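Local coordinates for phenylacetate-coenzyme A ligase (Bacteroides vulgatus, PDB 3LAX), which belongs to the AMP-binding enzyme family and is represented by a fragment covering its small C-terminal domain, at residues S31-D44 with A99-F109. Numbering follows the deposited sequence.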
ATOM      1  N   SER A  31      11.660   0.726  -0.065  1.00 14.98           N
ATOM      2  CA  SER A  31      11.128  -0.246   0.890  1.00 15.24           C
ATOM      3  C   SER A  31      10.064   0.339   1.807  1.00 15.39           C
ATOM      4  O   SER A  31       9.411  -0.393   2.536  1.00 19.52           O
ATOM      5  CB  SER A  31      12.253  -0.794   1.760  1.00 16.17           C
ATOM      6  OG  SER A  31      12.722   0.215   2.632  1.00 18.29           O
ATOM      7  N   ASP A  32       9.888   1.654   1.788  1.00 15.34           N
ATOM      8  CA  ASP A  32       8.918   2.273   2.674  1.00 16.22           C
ATOM      9  C   ASP A  32       7.555   2.438   2.047  1.00 15.08           C
ATOM     10  O   ASP A  32       7.422   2.927   0.923  1.00 17.50           O
ATOM     11  CB  ASP A  32       9.441   3.610   3.194  1.00 18.48           C
ATOM     12  CG  ASP A  32      10.665   3.429   4.046  1.00 19.15           C
ATOM     13  OD1 ASP A  32      10.513   2.897   5.170  1.00 21.38           O
ATOM     14  OD2 ASP A  32      11.777   3.763   3.579  1.00 20.91           O
ATOM     15  N   TYR A  33       6.542   2.011   2.790  1.00 15.35           N
ATOM     16  CA  TYR A  33       5.169   2.037   2.341  1.00 15.73           C
ATOM     17  C   TYR A  33       4.295   2.328   3.554  1.00 15.40           C
ATOM     18  O   TYR A  33       4.733   2.200   4.715  1.00 17.58           O
ATOM     19  CB  TYR A  33       4.785   0.683   1.736  1.00 15.59           C
ATOM     20  CG  TYR A  33       4.792  -0.426   2.766  1.00 15.46           C
ATOM     21  CD1 TYR A  33       3.625  -0.815   3.392  1.00 17.32           C
ATOM     22  CD2 TYR A  33       5.972  -1.068   3.118  1.00 17.01           C
ATOM     23  CE1 TYR A  33       3.626  -1.824   4.351  1.00 18.73           C
ATOM     24  CE2 TYR A  33       5.986  -2.081   4.066  1.00 18.67           C
ATOM     25  CZ  TYR A  33       4.809  -2.446   4.682  1.00 18.62           C
ATOM     26  OH  TYR A  33       4.812  -3.443   5.641  1.00 20.41           O
ATOM     27  N   LEU A  34       3.066   2.740   3.289  1.00 14.33           N
ATOM     28  CA  LEU A  34       2.113   3.008   4.353  1.00 15.40           C
ATOM     29  C   LEU A  34       0.737   2.595   3.887  1.00 14.92           C
ATOM     30  O   LEU A  34       0.285   3.016   2.831  1.00 15.70           O
ATOM     31  CB  LEU A  34       2.108   4.496   4.695  1.00 17.48           C
ATOM     32  CG  LEU A  34       1.117   4.905   5.783  1.00 18.20           C
ATOM     33  CD1 LEU A  34       1.452   4.216   7.100  1.00 19.18           C
ATOM     34  CD2 LEU A  34       1.106   6.423   5.938  1.00 20.96           C
ATOM     35  N   ILE A  35       0.089   1.738   4.669  1.00 15.24           N
ATOM     36  CA  ILE A  35      -1.252   1.286   4.369  1.00 14.77           C
ATOM     37  C   ILE A  35      -2.195   2.114   5.230  1.00 14.90           C
ATOM     38  O   ILE A  35      -2.088   2.098   6.455  1.00 16.14           O
ATOM     39  CB  ILE A  35      -1.420  -0.202   4.747  1.00 14.78           C
ATOM     40  CG1 ILE A  35      -0.427  -1.088   3.977  1.00 15.68           C
ATOM     41  CG2 ILE A  35      -2.840  -0.661   4.520  1.00 16.43           C
ATOM     42  CD1 ILE A  35      -0.255  -2.491   4.593  1.00 17.55           C
ATOM     43  N   THR A  36      -3.095   2.862   4.604  1.00 15.57           N
ATOM     44  CA  THR A  36      -4.045   3.671   5.364  1.00 16.32           C
ATOM     45  C   THR A  36      -5.453   3.121   5.197  1.00 16.48           C
ATOM     46  O   THR A  36      -5.918   2.924   4.073  1.00 17.76           O
ATOM     47  CB  THR A  36      -4.029   5.164   4.946  1.00 17.39           C
ATOM     48  OG1 THR A  36      -2.724   5.709   5.167  1.00 20.49           O
ATOM     49  CG2 THR A  36      -5.049   5.960   5.775  1.00 18.98           C
ATOM     50  N   LEU A  37      -6.118   2.850   6.319  1.00 17.05           N
ATOM     51  CA  LEU A  37      -7.487   2.350   6.304  1.00 18.44           C
ATOM     52  C   LEU A  37      -8.392   3.474   6.769  1.00 22.15           C
ATOM     53  O   LEU A  37      -8.148   4.091   7.806  1.00 22.91           O
ATOM     54  CB  LEU A  37      -7.642   1.148   7.249  1.00 19.62           C
ATOM     55  CG  LEU A  37      -6.669  -0.008   6.977  1.00 20.37           C
ATOM     56  CD1 LEU A  37      -6.713  -1.069   8.075  1.00 23.63           C
ATOM     57  CD2 LEU A  37      -6.923  -0.641   5.610  1.00 23.98           C
ATOM     58  N   GLU A  38      -9.439   3.756   6.010  1.00 25.36           N
ATOM     59  CA  GLU A  38     -10.377   4.768   6.458  1.00 30.40           C
ATOM     60  C   GLU A  38     -11.795   4.455   6.039  1.00 33.04           C
ATOM     61  O   GLU A  38     -12.035   3.561   5.233  1.00 32.96           O
ATOM     62  CB  GLU A  38      -9.951   6.162   5.992  1.00 36.71           C
ATOM     63  CG  GLU A  38      -9.578   6.253   4.534  1.00 39.75           C
ATOM     64  CD  GLU A  38      -8.702   7.459   4.246  1.00 42.67           C
ATOM     65  OE1 GLU A  38      -8.987   8.553   4.788  1.00 43.56           O
ATOM     66  OE2 GLU A  38      -7.724   7.307   3.482  1.00 43.06           O
ATOM     67  N   THR A  39     -12.734   5.183   6.626  1.00 35.11           N
ATOM     68  CA  THR A  39     -14.131   5.027   6.287  1.00 37.63           C
ATOM     69  C   THR A  39     -14.533   6.182   5.379  1.00 42.65           C
ATOM     70  O   THR A  39     -14.583   7.331   5.809  1.00 42.95           O
ATOM     71  CB  THR A  39     -14.998   4.991   7.552  1.00 35.26           C
ATOM     72  OG1 THR A  39     -14.497   3.976   8.432  1.00 32.21           O
ATOM     73  CG2 THR A  39     -16.455   4.694   7.202  1.00 36.52           C
ATOM     74  N   ALA A  40     -14.779   5.867   4.111  1.00 48.10           N
ATOM     75  CA  ALA A  40     -15.199   6.859   3.127  1.00 52.19           C
ATOM     76  C   ALA A  40     -16.709   6.802   2.973  1.00 54.92           C
ATOM     77  O   ALA A  40     -17.246   5.838   2.423  1.00 55.49           O
ATOM     78  CB  ALA A  40     -14.520   6.602   1.790  1.00 52.64           C
ATOM     79  N   GLU A  41     -17.385   7.837   3.459  1.00 57.06           N
ATOM     80  CA  GLU A  41     -18.839   7.859   3.486  1.00 59.06           C
ATOM     81  C   GLU A  41     -19.344   6.663   4.271  1.00 60.03           C
ATOM     82  O   GLU A  41     -19.289   6.634   5.500  1.00 60.58           O
ATOM     83  CB  GLU A  41     -19.409   7.787   2.070  1.00 59.90           C
ATOM     84  CG  GLU A  41     -18.787   8.745   1.082  1.00 60.93           C
ATOM     85  CD  GLU A  41     -18.876   8.222  -0.334  1.00 61.71           C
ATOM     86  OE1 GLU A  41     -18.619   7.014  -0.532  1.00 61.18           O
ATOM     87  OE2 GLU A  41     -19.201   9.012  -1.245  1.00 62.76           O
ATOM     88  N   SER A  42     -19.817   5.664   3.533  1.00 59.80           N
ATOM     89  CA  SER A  42     -20.419   4.477   4.122  1.00 58.76           C
ATOM     90  C   SER A  42     -19.402   3.372   4.393  1.00 56.32           C
ATOM     91  O   SER A  42     -19.413   2.758   5.459  1.00 55.76           O
ATOM     92  CB  SER A  42     -21.511   3.941   3.194  1.00 59.65           C
ATOM     93  OG  SER A  42     -20.957   3.527   1.954  1.00 60.35           O
ATOM     94  N   ASN A  43     -18.524   3.120   3.428  1.00 54.37           N
ATOM     95  CA  ASN A  43     -17.677   1.934   3.490  1.00 50.66           C
ATOM     96  C   ASN A  43     -16.196   2.195   3.754  1.00 45.03           C
ATOM     97  O   ASN A  43     -15.745   3.339   3.818  1.00 44.64           O
ATOM     98  CB  ASN A  43     -17.845   1.090   2.223  1.00 53.17           C
ATOM     99  CG  ASN A  43     -17.112   1.669   1.032  1.00 55.62           C
ATOM    100  OD1 ASN A  43     -16.786   0.953   0.084  1.00 57.24           O
ATOM    101  ND2 ASN A  43     -16.840   2.970   1.076  1.00 56.38           N
ATOM    102  N   ASP A  44     -15.449   1.109   3.904  1.00 39.70           N
ATOM    103  CA  ASP A  44     -14.036   1.182   4.231  1.00 35.24           C
ATOM    104  C   ASP A  44     -13.174   1.085   2.981  1.00 32.40           C
ATOM    105  O   ASP A  44     -13.473   0.327   2.056  1.00 34.45           O
ATOM    106  CB  ASP A  44     -13.656   0.059   5.193  1.00 33.94           C
ATOM    107  CG  ASP A  44     -14.291   0.216   6.559  1.00 35.25           C
ATOM    108  OD1 ASP A  44     -14.843   1.306   6.847  1.00 35.48           O
ATOM    109  OD2 ASP A  44     -14.228  -0.758   7.342  1.00 34.18           O
ATOM    110  N   ALA A  99       8.442   1.210  13.275  1.00 47.64           N
ATOM    111  CA  ALA A  99       7.950   0.932  11.930  1.00 46.40           C
ATOM    112  C   ALA A  99       6.422   0.819  11.881  1.00 44.42           C
ATOM    113  O   ALA A  99       5.875  -0.279  11.820  1.00 44.96           O
ATOM    114  CB  ALA A  99       8.603  -0.332  11.374  1.00 46.65           C
ATOM    115  N   VAL A 100       5.741   1.960  11.914  1.00 40.89           N
ATOM    116  CA  VAL A 100       4.290   2.003  11.743  1.00 35.70           C
ATOM    117  C   VAL A 100       3.942   1.868  10.256  1.00 29.38           C
ATOM    118  O   VAL A 100       4.068   2.828   9.490  1.00 30.18           O
ATOM    119  CB  VAL A 100       3.711   3.322  12.298  1.00 37.92           C
ATOM    120  CG1 VAL A 100       2.221   3.429  12.012  1.00 38.86           C
ATOM    121  CG2 VAL A 100       3.985   3.432  13.795  1.00 39.59           C
ATOM    122  N   ARG A 101       3.517   0.672   9.848  1.00 22.30           N
ATOM    123  CA  ARG A 101       3.246   0.391   8.435  1.00 18.80           C
ATOM    124  C   ARG A 101       1.774   0.513   8.100  1.00 16.90           C
ATOM    125  O   ARG A 101       1.407   0.599   6.936  1.00 18.31           O
ATOM    126  CB  ARG A 101       3.736  -0.998   8.044  1.00 19.75           C
ATOM    127  CG  ARG A 101       5.229  -1.167   8.124  1.00 21.49           C
ATOM    128  CD  ARG A 101       5.955  -0.177   7.219  1.00 22.08           C
ATOM    129  NE  ARG A 101       7.299  -0.659   6.941  1.00 24.13           N
ATOM    130  CZ  ARG A 101       8.278   0.084   6.434  1.00 25.17           C
ATOM    131  NH1 ARG A 101       8.063   1.364   6.155  1.00 26.17           N
ATOM    132  NH2 ARG A 101       9.470  -0.454   6.203  1.00 25.35           N
ATOM    133  N   VAL A 102       0.934   0.499   9.128  1.00 17.07           N
ATOM    134  CA  VAL A 102      -0.497   0.611   8.939  1.00 17.27           C
ATOM    135  C   VAL A 102      -1.032   1.755   9.780  1.00 18.93           C
ATOM    136  O   VAL A 102      -0.772   1.814  10.986  1.00 23.47           O
ATOM    137  CB  VAL A 102      -1.215  -0.692   9.357  1.00 18.13           C
ATOM    138  CG1 VAL A 102      -2.711  -0.583   9.101  1.00 19.26           C
ATOM    139  CG2 VAL A 102      -0.625  -1.866   8.618  1.00 18.92           C
ATOM    140  N   LYS A 103      -1.762   2.664   9.137  1.00 18.50           N
ATOM    141  CA  LYS A 103      -2.480   3.732   9.819  1.00 19.74           C
ATOM    142  C   LYS A 103      -3.979   3.478   9.653  1.00 20.54           C
ATOM    143  O   LYS A 103      -4.523   3.591   8.556  1.00 21.47           O
ATOM    144  CB  LYS A 103      -2.083   5.100   9.256  1.00 24.19           C
ATOM    145  CG  LYS A 103      -2.875   6.254   9.846  1.00 28.04           C
ATOM    146  CD  LYS A 103      -2.110   7.561   9.790  1.00 33.69           C
ATOM    147  CE  LYS A 103      -1.599   7.841   8.397  1.00 35.31           C
ATOM    148  NZ  LYS A 103      -1.106   9.248   8.251  1.00 36.01           N
ATOM    149  N   ASP A 104      -4.638   3.109  10.748  1.00 19.98           N
ATOM    150  CA  ASP A 104      -6.049   2.745  10.701  1.00 21.66           C
ATOM    151  C   ASP A 104      -6.876   3.848  11.347  1.00 22.92           C
ATOM    152  O   ASP A 104      -6.901   3.994  12.572  1.00 24.68           O
ATOM    153  CB  ASP A 104      -6.287   1.405  11.406  1.00 21.14           C
ATOM    154  CG  ASP A 104      -7.665   0.831  11.131  1.00 21.30           C
ATOM    155  OD1 ASP A 104      -8.565   1.577  10.683  1.00 20.92           O
ATOM    156  OD2 ASP A 104      -7.850  -0.385  11.367  1.00 25.10           O
ATOM    157  N   LEU A 105      -7.562   4.613  10.506  1.00 22.33           N
ATOM    158  CA  LEU A 105      -8.295   5.782  10.948  1.00 24.59           C
ATOM    159  C   LEU A 105      -9.773   5.479  11.080  1.00 24.84           C
ATOM    160  O   LEU A 105     -10.581   6.375  11.288  1.00 29.61           O
ATOM    161  CB  LEU A 105      -8.083   6.912   9.949  1.00 26.82           C
ATOM    162  CG  LEU A 105      -6.615   7.309   9.761  1.00 29.88           C
ATOM    163  CD1 LEU A 105      -6.477   8.450   8.762  1.00 30.71           C
ATOM    164  CD2 LEU A 105      -6.006   7.696  11.103  1.00 31.76           C
ATOM    165  N   ARG A 106     -10.132   4.209  10.952  1.00 23.49           N
ATOM    166  CA  ARG A 106     -11.518   3.822  11.120  1.00 25.42           C
ATOM    167  C   ARG A 106     -11.819   3.835  12.602  1.00 29.84           C
ATOM    168  O   ARG A 106     -10.908   3.796  13.427  1.00 33.95           O
ATOM    169  CB  ARG A 106     -11.760   2.430  10.546  1.00 23.99           C
ATOM    170  CG  ARG A 106     -11.408   2.326   9.067  1.00 22.71           C
ATOM    171  CD  ARG A 106     -11.552   0.894   8.611  1.00 23.45           C
ATOM    172  NE  ARG A 106     -10.586   0.036   9.288  1.00 22.30           N
ATOM    173  CZ  ARG A 106     -10.591  -1.289   9.221  1.00 25.37           C
ATOM    174  NH1 ARG A 106     -11.520  -1.911   8.504  1.00 28.41           N
ATOM    175  NH2 ARG A 106      -9.668  -1.990   9.870  1.00 24.41           N
ATOM    176  N   LYS A 107     -13.091   3.902  12.951  1.00 31.25           N
ATOM    177  CA  LYS A 107     -13.440   3.772  14.354  1.00 34.33           C
ATOM    178  C   LYS A 107     -13.577   2.300  14.719  1.00 36.93           C
ATOM    179  O   LYS A 107     -14.096   1.504  13.933  1.00 37.36           O
ATOM    180  CB  LYS A 107     -14.685   4.596  14.685  1.00 36.37           C
ATOM    181  CG  LYS A 107     -14.356   6.080  14.773  1.00 40.47           C
ATOM    182  CD  LYS A 107     -15.580   6.961  14.878  1.00 44.35           C
ATOM    183  CE  LYS A 107     -15.156   8.409  15.044  1.00 46.94           C
ATOM    184  NZ  LYS A 107     -14.164   8.804  14.002  1.00 48.91           N
ATOM    185  N   THR A 108     -13.062   1.940  15.894  1.00 37.03           N
ATOM    186  CA  THR A 108     -13.111   0.560  16.375  1.00 40.77           C
ATOM    187  C   THR A 108     -14.548   0.077  16.542  1.00 45.29           C
ATOM    188  O   THR A 108     -14.821  -1.120  16.426  1.00 47.69           O
ATOM    189  CB  THR A 108     -12.360   0.402  17.720  1.00 39.49           C
ATOM    190  OG1 THR A 108     -10.977   0.730  17.540  1.00 40.27           O
ATOM    191  CG2 THR A 108     -12.471  -1.032  18.241  1.00 41.54           C
ATOM    192  N   PHE A 109     -15.460   1.015  16.796  1.00 48.29           N
ATOM    193  CA  PHE A 109     -16.858   0.695  17.101  1.00 52.29           C
ATOM    194  C   PHE A 109     -17.416  -0.512  16.341  1.00 53.18           C
ATOM    195  O   PHE A 109     -17.308  -1.651  16.798  1.00 55.24           O
ATOM    196  CB  PHE A 109     -17.766   1.936  16.961  1.00 53.97           C
ATOM    197  CG  PHE A 109     -18.251   2.213  15.554  1.00 56.44           C
ATOM    198  CD1 PHE A 109     -18.706   3.476  15.212  1.00 57.50           C
ATOM    199  CD2 PHE A 109     -18.271   1.222  14.585  1.00 57.66           C
ATOM    200  CE1 PHE A 109     -19.164   3.746  13.935  1.00 58.15           C
ATOM    201  CE2 PHE A 109     -18.727   1.484  13.304  1.00 58.41           C
ATOM    202  CZ  PHE A 109     -19.174   2.750  12.980  1.00 58.55           C
TER
HETATM  203  O   HOH W   1      12.043   0.512   5.235  1.00 21.31           O
HETATM  204  O   HOH W   2       5.554   3.403   6.896  1.00 46.43           O
HETATM  205  O   HOH W   3     -11.938   7.086   8.729  1.00 42.73           O
HETATM  206  O   HOH W   4     -14.963   4.431  10.944  1.00 47.93           O
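Arg-101 lies over Tyr-33 and reaches Asp-32, closing one end of a parallel pairing between strands 32-40 and 102-104. Its CB starts above the hydroxyl end of the phenol, 3.6 Å from Tyr-33 OH, and CG stays over the same oxygen, whose hydrogen-bond partner is Glu-20 of helix 16-24. CD then stands over the ring face in a CH-pi contact, 3.9 Å from the centroid of the Tyr-33 ring, and NE passes above CE2 near the rim. The bend at chi2 (-59°) lays the chain across the ring, with guanidinium and ring planes 29° apart. At the tip, NH1 gives a nearly straight salt-bridge hydrogen bond (171°) to the anti lone pair of Asp-32 OD1, 3.1 Å away and in the guanidinium plane; NH2 reaches the same carboxylate oxygen through a water that also meets Ser-31 OG.

Between the ends, the backbones exchange four bonds: Ile-35 N to Arg-101 O, Lys-103 N to Ile-35 O, Leu-37 N to Lys-103 O and Leu-105 N to Leu-37 O. Ile-35, Leu-37 and Val-102 share one face, where Ile-35 and Val-102 both touch Pro-16.

At the far end Arg-106 grips Asp-104 side-on, NE to OD1 and NH2 to OD2, while NH1 meets Asp-44 OD2 at 3.2 Å from above the carboxylate plane. Leu-37 CD1 packs 3.6 Å from Arg-106 NH2. Asp-104 OD1 also accepts from Arg-106 N, forming an Asx turn just where strand 102-104 ends. The C-terminal strand thus adds a parallel edge to the mixed sheet of an AMP-binding enzyme C-terminal domain.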